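Clavulanic acid biosynthesis oligopeptide binding protein 2 (Streptomyces clavuligerus, PDB 2WOL) probably binds oligopeptides or related solutes as an extracellular solute-binding protein of the clavulanic acid biosynthetic pathway. Local coordinates at residues R31-V43 against A266-L278. Sequence-based numbering, arbitrary orientation. Where two conformers were deposited one is given.
Sequences RGGTLRLVSSADV and AGEFDINLEGRGL
Glu274 OE1 takes two bonds from one residue, Ser40: the hydroxyl OG reaches its syn lone pair at 2.6 Å, while the backbone N, 3.0 Å from OE1, arrives from well above the carboxylate plane. The serine hydroxyl turns back over its own main chain (chi1 77°), which brings OG and N to the same oxygen. Glu274 OE2 meets Arg276 NH2 in a salt bridge of 2.6 Å, so both oxygens of the carboxylate are engaged and its rotation is probably fixed. At the other end of the contact an acid again meets a backbone amide: Asp270 OD2 accepts from Arg36 N in a nearly straight bond (169°), and a water donates to both OD2 and Thr34 O. The second carboxylate oxygen, OD1, receives Trp538 NE1. Between these ends the chains run as parallel strands, Leu37 beside Ile271 and Val38 beside Asn272, and the short 271-272 strand closes one border of a five-stranded mixed sheet in which 34-39 lies between it and 248-253. Helix 257-265 makes the connection from 248-253 to 271-272, a beta-alpha-beta crossover that passes over strand 34-39. Main-chain bonds run from Val38 N to Ile271 O and from Leu273 N to Val38 O. On the face bearing Val38, its CB sits over the Phe269 ring, 4.0 Å from the centroid, a CH-pi contact; Leu260 of the helix also touches Val38. Across the sheet, Leu37 CD2 packs on Ile271 CB at 3.8 Å and Leu37 CB meets Leu273 CB, with Ile553 touching both leucines. The bend of Arg36 at chi3 (55°) brings NE and NH2 side-on to Glu268 O, which lies almost in the guanidinium plane. Arg36 NH2 is 2.8 Å from Glu268 O.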
loop_
_atom_site.group_PDB
_atom_site.type_symbol
_atom_site.label_atom_id
_atom_site.label_comp_id
_atom_site.label_asym_id
_atom_site.label_seq_id
_atom_site.Cartn_x
_atom_site.Cartn_y
_atom_site.Cartn_z
ATOM N N ARG A 31 -20.938 -17.409 -14.484
ATOM C CA ARG A 31 -21.273 -17.259 -13.071
ATOM C C ARG A 31 -21.437 -18.625 -12.410
ATOM O O ARG A 31 -21.815 -19.600 -13.069
ATOM C CB ARG A 31 -22.566 -16.458 -12.902
ATOM C CG ARG A 31 -22.529 -15.064 -13.496
ATOM C CD ARG A 31 -23.910 -14.431 -13.514
ATOM N NE ARG A 31 -23.956 -13.293 -14.424
ATOM C CZ ARG A 31 -25.053 -12.602 -14.722
ATOM N NH1 ARG A 31 -26.220 -12.923 -14.178
ATOM N NH2 ARG A 31 -24.978 -11.590 -15.577
ATOM N N GLY A 32 -21.152 -18.688 -11.112
ATOM C CA GLY A 32 -21.374 -19.893 -10.324
ATOM C C GLY A 32 -20.133 -20.382 -9.609
ATOM O O GLY A 32 -19.025 -19.911 -9.872
ATOM N N GLY A 33 -20.332 -21.327 -8.695
ATOM C CA GLY A 33 -19.233 -21.982 -8.005
ATOM C C GLY A 33 -18.791 -21.249 -6.755
ATOM O O GLY A 33 -19.262 -20.146 -6.457
ATOM N N THR A 34 -17.883 -21.884 -6.022
ATOM C CA THR A 34 -17.334 -21.322 -4.800
ATOM C C THR A 34 -15.856 -21.029 -5.021
ATOM O O THR A 34 -15.089 -21.927 -5.373
ATOM C CB THR A 34 -17.523 -22.292 -3.622
ATOM O OG1 THR A 34 -18.925 -22.485 -3.397
ATOM C CG2 THR A 34 -16.885 -21.747 -2.351
ATOM N N LEU A 35 -15.468 -19.772 -4.825
ATOM C CA LEU A 35 -14.067 -19.383 -4.930
ATOM C C LEU A 35 -13.394 -19.668 -3.596
ATOM O O LEU A 35 -13.759 -19.090 -2.571
ATOM C CB LEU A 35 -13.925 -17.905 -5.312
ATOM C CG LEU A 35 -12.506 -17.357 -5.518
ATOM C CD1 LEU A 35 -11.786 -18.003 -6.716
ATOM C CD2 LEU A 35 -12.550 -15.849 -5.673
ATOM N N ARG A 36 -12.423 -20.576 -3.619
ATOM C CA ARG A 36 -11.737 -21.009 -2.410
ATOM C C ARG A 36 -10.436 -20.244 -2.236
ATOM O O ARG A 36 -9.468 -20.451 -2.974
ATOM C CB ARG A 36 -11.487 -22.519 -2.451
ATOM C CG ARG A 36 -12.763 -23.357 -2.419
ATOM C CD ARG A 36 -12.490 -24.828 -2.721
ATOM N NE ARG A 36 -11.474 -25.399 -1.835
ATOM C CZ ARG A 36 -11.709 -25.909 -0.625
ATOM N NH1 ARG A 36 -12.940 -25.937 -0.122
ATOM N NH2 ARG A 36 -10.703 -26.396 0.089
ATOM N N LEU A 37 -10.439 -19.334 -1.266
ATOM C CA LEU A 37 -9.286 -18.487 -0.981
ATOM C C LEU A 37 -8.580 -18.964 0.275
ATOM O O LEU A 37 -9.166 -19.658 1.107
ATOM C CB LEU A 37 -9.719 -17.023 -0.818
ATOM C CG LEU A 37 -10.437 -16.367 -2.003
ATOM C CD1 LEU A 37 -10.829 -14.947 -1.664
ATOM C CD2 LEU A 37 -9.567 -16.399 -3.255
ATOM N N VAL A 38 -7.313 -18.587 0.410
ATOM C CA VAL A 38 -6.548 -18.957 1.592
ATOM C C VAL A 38 -5.655 -17.794 2.042
ATOM O O VAL A 38 -5.231 -16.968 1.232
ATOM C CB VAL A 38 -5.755 -20.279 1.357
ATOM C CG1 VAL A 38 -4.683 -20.111 0.279
ATOM C CG2 VAL A 38 -5.177 -20.819 2.664
ATOM N N SER A 39 -5.412 -17.725 3.348
ATOM C CA SER A 39 -4.549 -16.712 3.947
ATOM C C SER A 39 -3.858 -17.336 5.149
ATOM O O SER A 39 -4.412 -18.236 5.797
ATOM C CB SER A 39 -5.377 -15.497 4.390
ATOM O OG SER A 39 -4.582 -14.544 5.079
ATOM N N SER A 40 -2.652 -16.857 5.444
ATOM C CA SER A 40 -1.934 -17.299 6.634
ATOM C C SER A 40 -2.361 -16.508 7.865
ATOM O O SER A 40 -2.061 -16.903 8.991
ATOM C CB SER A 40 -0.418 -17.197 6.431
ATOM O OG SER A 40 0.042 -15.862 6.543
ATOM N N ALA A 41 -3.055 -15.394 7.639
ATOM C CA ALA A 41 -3.463 -14.485 8.704
ATOM C C ALA A 41 -4.943 -14.148 8.602
ATOM O O ALA A 41 -5.514 -14.137 7.512
ATOM C CB ALA A 41 -2.633 -13.221 8.658
ATOM N N ASP A 42 -5.560 -13.876 9.747
ATOM C CA ASP A 42 -6.937 -13.396 9.796
ATOM C C ASP A 42 -6.971 -11.941 9.328
ATOM O O ASP A 42 -5.948 -11.250 9.333
ATOM C CB ASP A 42 -7.458 -13.502 11.238
ATOM C CG ASP A 42 -8.981 -13.589 11.327
ATOM O OD1 ASP A 42 -9.683 -13.388 10.319
ATOM O OD2 ASP A 42 -9.476 -13.861 12.443
ATOM N N VAL A 43 -8.147 -11.482 8.916
ATOM C CA VAL A 43 -8.353 -10.061 8.658
ATOM C C VAL A 43 -8.033 -9.261 9.921
ATOM O O VAL A 43 -8.214 -9.756 11.040
ATOM C CB VAL A 43 -9.808 -9.761 8.201
ATOM C CG1 VAL A 43 -10.133 -10.523 6.924
ATOM C CG2 VAL A 43 -10.825 -10.093 9.302
ATOM N N ALA A 266 -1.238 -27.777 -4.904
ATOM C CA ALA A 266 -1.978 -29.044 -5.017
ATOM C C ALA A 266 -3.427 -28.868 -5.494
ATOM O O ALA A 266 -4.083 -29.845 -5.858
ATOM C CB ALA A 266 -1.949 -29.801 -3.693
ATOM N N GLY A 267 -3.930 -27.637 -5.464
ATOM C CA GLY A 267 -5.283 -27.337 -5.936
ATOM C C GLY A 267 -6.378 -27.377 -4.884
ATOM O O GLY A 267 -7.558 -27.270 -5.216
ATOM N N GLU A 268 -5.996 -27.516 -3.612
ATOM C CA GLU A 268 -6.968 -27.536 -2.511
ATOM C C GLU A 268 -7.560 -26.150 -2.260
ATOM O O GLU A 268 -8.672 -26.017 -1.737
ATOM C CB GLU A 268 -6.326 -28.090 -1.239
ATOM C CG GLU A 268 -5.949 -29.571 -1.331
ATOM C CD GLU A 268 -4.956 -30.006 -0.264
ATOM O OE1 GLU A 268 -5.081 -29.573 0.900
ATOM O OE2 GLU A 268 -4.050 -30.796 -0.592
ATOM N N PHE A 269 -6.802 -25.128 -2.634
ATOM C CA PHE A 269 -7.281 -23.751 -2.636
ATOM C C PHE A 269 -7.034 -23.172 -4.014
ATOM O O PHE A 269 -6.113 -23.594 -4.709
ATOM C CB PHE A 269 -6.575 -22.928 -1.558
ATOM C CG PHE A 269 -6.697 -23.520 -0.190
ATOM C CD1 PHE A 269 -5.632 -24.203 0.382
ATOM C CD2 PHE A 269 -7.897 -23.432 0.515
ATOM C CE1 PHE A 269 -5.753 -24.772 1.643
ATOM C CE2 PHE A 269 -8.024 -23.995 1.775
ATOM C CZ PHE A 269 -6.950 -24.668 2.341
ATOM N N ASP A 270 -7.860 -22.212 -4.404
ATOM C CA ASP A 270 -7.772 -21.642 -5.739
ATOM C C ASP A 270 -6.691 -20.578 -5.836
ATOM O O ASP A 270 -5.875 -20.596 -6.760
ATOM C CB ASP A 270 -9.125 -21.063 -6.154
ATOM C CG ASP A 270 -10.220 -22.114 -6.201
ATOM O OD1 ASP A 270 -9.920 -23.285 -6.531
ATOM O OD2 ASP A 270 -11.384 -21.769 -5.920
ATOM N N ILE A 271 -6.700 -19.660 -4.870
ATOM C CA ILE A 271 -5.856 -18.470 -4.862
ATOM C C ILE A 271 -5.494 -18.094 -3.427
ATOM O O ILE A 271 -6.315 -18.231 -2.519
ATOM C CB ILE A 271 -6.589 -17.263 -5.532
ATOM C CG1 ILE A 271 -6.899 -17.542 -7.012
ATOM C CG2 ILE A 271 -5.802 -15.948 -5.363
ATOM C CD1 ILE A 271 -5.685 -17.570 -7.942
ATOM N N ASN A 272 -4.259 -17.629 -3.237
ATOM C CA ASN A 272 -3.833 -17.037 -1.972
ATOM C C ASN A 272 -4.304 -15.580 -1.912
ATOM O O ASN A 272 -3.773 -14.719 -2.616
ATOM C CB ASN A 272 -2.308 -17.136 -1.849
ATOM C CG ASN A 272 -1.762 -16.432 -0.619
ATOM O OD1 ASN A 272 -2.484 -15.742 0.097
ATOM N ND2 ASN A 272 -0.471 -16.608 -0.374
ATOM N N LEU A 273 -5.300 -15.313 -1.067
ATOM C CA LEU A 273 -5.853 -13.966 -0.911
ATOM C C LEU A 273 -4.867 -13.003 -0.261
ATOM O O LEU A 273 -4.749 -11.849 -0.675
ATOM C CB LEU A 273 -7.151 -14.003 -0.092
ATOM C CG LEU A 273 -7.701 -12.659 0.404
ATOM C CD1 LEU A 273 -8.103 -11.750 -0.751
ATOM C CD2 LEU A 273 -8.868 -12.869 1.358
ATOM N N GLU A 274 -4.167 -13.484 0.763
ATOM C CA GLU A 274 -3.229 -12.648 1.510
ATOM C C GLU A 274 -2.165 -12.071 0.579
ATOM O O GLU A 274 -1.751 -10.917 0.724
ATOM C CB GLU A 274 -2.588 -13.450 2.638
ATOM C CG GLU A 274 -1.820 -12.598 3.618
ATOM C CD GLU A 274 -1.047 -13.415 4.619
ATOM O OE1 GLU A 274 -0.858 -14.633 4.393
ATOM O OE2 GLU A 274 -0.624 -12.825 5.629
ATOM N N GLY A 275 -1.725 -12.891 -0.374
ATOM C CA GLY A 275 -0.901 -12.432 -1.480
ATOM C C GLY A 275 0.525 -12.032 -1.164
ATOM O O GLY A 275 1.093 -11.192 -1.860
ATOM N N ARG A 276 1.117 -12.630 -0.133
ATOM C CA ARG A 276 2.517 -12.340 0.193
ATOM C C ARG A 276 3.490 -13.070 -0.737
ATOM O O ARG A 276 4.706 -12.962 -0.580
ATOM C CB ARG A 276 2.835 -12.695 1.646
ATOM C CG ARG A 276 2.199 -11.812 2.703
ATOM C CD ARG A 276 2.943 -12.035 4.012
ATOM N NE ARG A 276 2.065 -12.137 5.175
ATOM C CZ ARG A 276 2.290 -12.937 6.216
ATOM N NH1 ARG A 276 3.356 -13.732 6.239
ATOM N NH2 ARG A 276 1.434 -12.957 7.234
ATOM N N GLY A 277 2.945 -13.812 -1.698
ATOM C CA GLY A 277 3.751 -14.529 -2.678
ATOM C C GLY A 277 4.121 -15.921 -2.216
ATOM O O GLY A 277 3.848 -16.302 -1.075
ATOM N N LEU A 278 4.732 -16.683 -3.115
ATOM C CA LEU A 278 5.292 -17.981 -2.764
ATOM C C LEU A 278 6.495 -17.800 -1.846
ATOM O O LEU A 278 7.308 -16.892 -2.041
ATOM C CB LEU A 278 5.705 -18.752 -4.021
ATOM C CG LEU A 278 4.610 -19.141 -5.021
ATOM C CD1 LEU A 278 5.227 -19.779 -6.260
ATOM C CD2 LEU A 278 3.584 -20.075 -4.400
HETATM O O HOH W 1 -13.194 -23.726 -6.331
#